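Side-chain contact in Lic12234 (Leptospira interrogans, PDB 4TZH), which is of unknown function but belongs to the leucine-rich repeat proteins of a human pathogen and is a putative virulence factor: residues Q21-S26 with K35-L40. Residues are numbered along the deposited sequence; the frame is centred on the assembly and turned at random.
Sequences QILDLS and KEIEQL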
loop_
_atom_site.group_PDB
_atom_site.type_symbol
_atom_site.label_atom_id
_atom_site.label_comp_id
_atom_site.label_asym_id
_atom_site.label_seq_id
_atom_site.Cartn_x
_atom_site.Cartn_y
_atom_site.Cartn_z
ATOM N N GLN A 21 -6.818 7.595 17.361
ATOM C CA GLN A 21 -7.142 6.478 16.454
ATOM C C GLN A 21 -6.915 6.821 15.005
ATOM O O GLN A 21 -6.535 5.947 14.232
ATOM C CB GLN A 21 -8.579 6.018 16.655
ATOM C CG GLN A 21 -8.756 5.401 18.039
ATOM C CD GLN A 21 -10.190 5.091 18.363
ATOM O OE1 GLN A 21 -10.850 5.806 19.131
ATOM N NE2 GLN A 21 -10.717 4.048 17.750
ATOM N N ILE A 22 -7.157 8.082 14.602
ATOM C CA ILE A 22 -7.023 8.495 13.219
ATOM C C ILE A 22 -6.213 9.768 13.179
ATOM O O ILE A 22 -6.614 10.741 13.826
ATOM C CB ILE A 22 -8.381 8.716 12.539
ATOM C CG1 ILE A 22 -9.301 7.474 12.688
ATOM C CG2 ILE A 22 -8.206 9.130 11.067
ATOM C CD1 ILE A 22 -10.686 7.603 12.011
ATOM N N LEU A 23 -5.120 9.767 12.434
ATOM C CA LEU A 23 -4.278 10.958 12.282
ATOM C C LEU A 23 -4.216 11.291 10.799
ATOM O O LEU A 23 -3.851 10.439 9.976
ATOM C CB LEU A 23 -2.875 10.708 12.816
ATOM C CG LEU A 23 -1.943 11.933 12.754
ATOM C CD1 LEU A 23 -2.372 13.032 13.776
ATOM C CD2 LEU A 23 -0.513 11.508 13.045
ATOM N N ASP A 24 -4.536 12.540 10.471
ATOM C CA ASP A 24 -4.539 13.004 9.093
ATOM C C ASP A 24 -3.586 14.178 8.965
ATOM O O ASP A 24 -3.886 15.279 9.457
ATOM C CB ASP A 24 -5.948 13.376 8.642
ATOM C CG ASP A 24 -6.060 13.840 7.203
ATOM O OD1 ASP A 24 -5.022 13.930 6.532
ATOM O OD2 ASP A 24 -7.177 14.196 6.779
ATOM N N LEU A 25 -2.418 13.901 8.384
ATOM C CA LEU A 25 -1.397 14.902 8.104
ATOM C C LEU A 25 -1.309 15.120 6.605
ATOM O O LEU A 25 -0.250 15.484 6.105
ATOM C CB LEU A 25 -0.014 14.546 8.682
ATOM C CG LEU A 25 0.009 14.213 10.190
ATOM C CD1 LEU A 25 1.463 13.842 10.586
ATOM C CD2 LEU A 25 -0.541 15.367 11.049
ATOM N N SER A 26 -2.398 14.896 5.884
ATOM C CA SER A 26 -2.348 15.145 4.451
ATOM C C SER A 26 -2.111 16.645 4.167
ATOM O O SER A 26 -2.593 17.502 4.927
ATOM C CB SER A 26 -3.666 14.732 3.816
ATOM O OG SER A 26 -3.893 13.356 4.084
ATOM N N LYS A 35 9.745 10.767 13.801
ATOM C CA LYS A 35 9.881 9.499 14.517
ATOM C C LYS A 35 8.904 9.374 15.666
ATOM O O LYS A 35 8.555 8.254 16.030
ATOM C CB LYS A 35 11.343 9.321 15.033
ATOM C CG LYS A 35 12.370 9.233 13.897
ATOM C CD LYS A 35 13.792 9.073 14.423
ATOM C CE LYS A 35 14.811 8.924 13.317
ATOM N NZ LYS A 35 16.190 8.816 13.869
ATOM N N GLU A 36 8.432 10.510 16.205
ATOM C CA GLU A 36 7.527 10.552 17.350
ATOM C C GLU A 36 6.180 9.915 17.019
ATOM O O GLU A 36 5.428 9.626 17.950
ATOM C CB GLU A 36 7.362 11.982 17.886
ATOM C CG GLU A 36 8.610 12.520 18.572
ATOM C CD GLU A 36 9.756 12.929 17.663
ATOM O OE1 GLU A 36 9.507 13.230 16.471
ATOM O OE2 GLU A 36 10.911 12.942 18.147
ATOM N N ILE A 37 5.903 9.621 15.714
ATOM C CA ILE A 37 4.695 8.885 15.340
ATOM C C ILE A 37 4.628 7.562 16.140
ATOM O O ILE A 37 3.526 7.095 16.429
ATOM C CB ILE A 37 4.706 8.600 13.794
ATOM C CG1 ILE A 37 3.343 8.066 13.292
ATOM C CG2 ILE A 37 5.838 7.608 13.360
ATOM C CD1 ILE A 37 2.302 9.154 13.166
ATOM N N GLU A 38 5.791 6.962 16.521
ATOM C CA GLU A 38 5.736 5.698 17.265
ATOM C C GLU A 38 4.998 5.801 18.600
ATOM O O GLU A 38 4.641 4.762 19.162
ATOM C CB GLU A 38 7.139 5.144 17.505
ATOM C CG GLU A 38 7.981 6.014 18.401
ATOM C CD GLU A 38 9.352 5.428 18.670
ATOM O OE1 GLU A 38 9.505 4.188 18.580
ATOM O OE2 GLU A 38 10.281 6.217 18.947
ATOM N N GLN A 39 4.806 7.027 19.118
ATOM C CA GLN A 39 4.084 7.161 20.391
ATOM C C GLN A 39 2.574 6.876 20.263
ATOM O O GLN A 39 1.911 6.632 21.281
ATOM C CB GLN A 39 4.282 8.553 20.980
ATOM C CG GLN A 39 5.711 8.794 21.442
ATOM C CD GLN A 39 5.853 10.195 21.981
ATOM O OE1 GLN A 39 5.050 10.663 22.786
ATOM N NE2 GLN A 39 6.880 10.886 21.552
ATOM N N LEU A 40 2.033 6.910 19.031
ATOM C CA LEU A 40 0.595 6.749 18.808
ATOM C C LEU A 40 0.280 5.285 18.678
ATOM O O LEU A 40 -0.117 4.802 17.622
ATOM C CB LEU A 40 0.158 7.563 17.580
ATOM C CG LEU A 40 0.564 9.049 17.612
ATOM C CD1 LEU A 40 -0.015 9.787 16.392
ATOM C CD2 LEU A 40 0.019 9.747 18.871
#
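Leu23 swings its CG anti to the backbone N (chi1 -177°), and chi2 of 70° turns CD1 aside and leaves CD2 as the extended branch, pointing at Ile37 and Leu40. CG1 of Ile37 also lies opposite its N, and chi2 of 77° then folds CD1 toward the strand, 3.7 Å from Leu23 CD2. The second neighbour, Leu40 CD1, lies 3.8 Å from that same Leu23 CD2, its side chain running crosswise to the leucine of the strand. One methyl of strand 22-24 thus touches one methyl each from Ile37, in the 3-10 segment 35-39, and from Leu40, the residue after it. Strand 22-24, outermost in the parallel sheet of the leucine-rich repeat coil, forms one wall and the 3-10 segment the other. Leu10 of helix 10-13 touches both Leu23 and Leu40, closing the core at the N-terminal end, while Leu46 of the next strand flanks Leu23. On the strand's other side Asp24 OD1 accepts from Ser26 N (2.9 Å) in an Asx turn and from Ser26 OG, the two donors arriving from opposite faces of the carboxylate plane. Between 21-26 and 35-40 no hydrogen bond forms; buried methyls join them, resting on shape and exclusion of water rather than directional bonds.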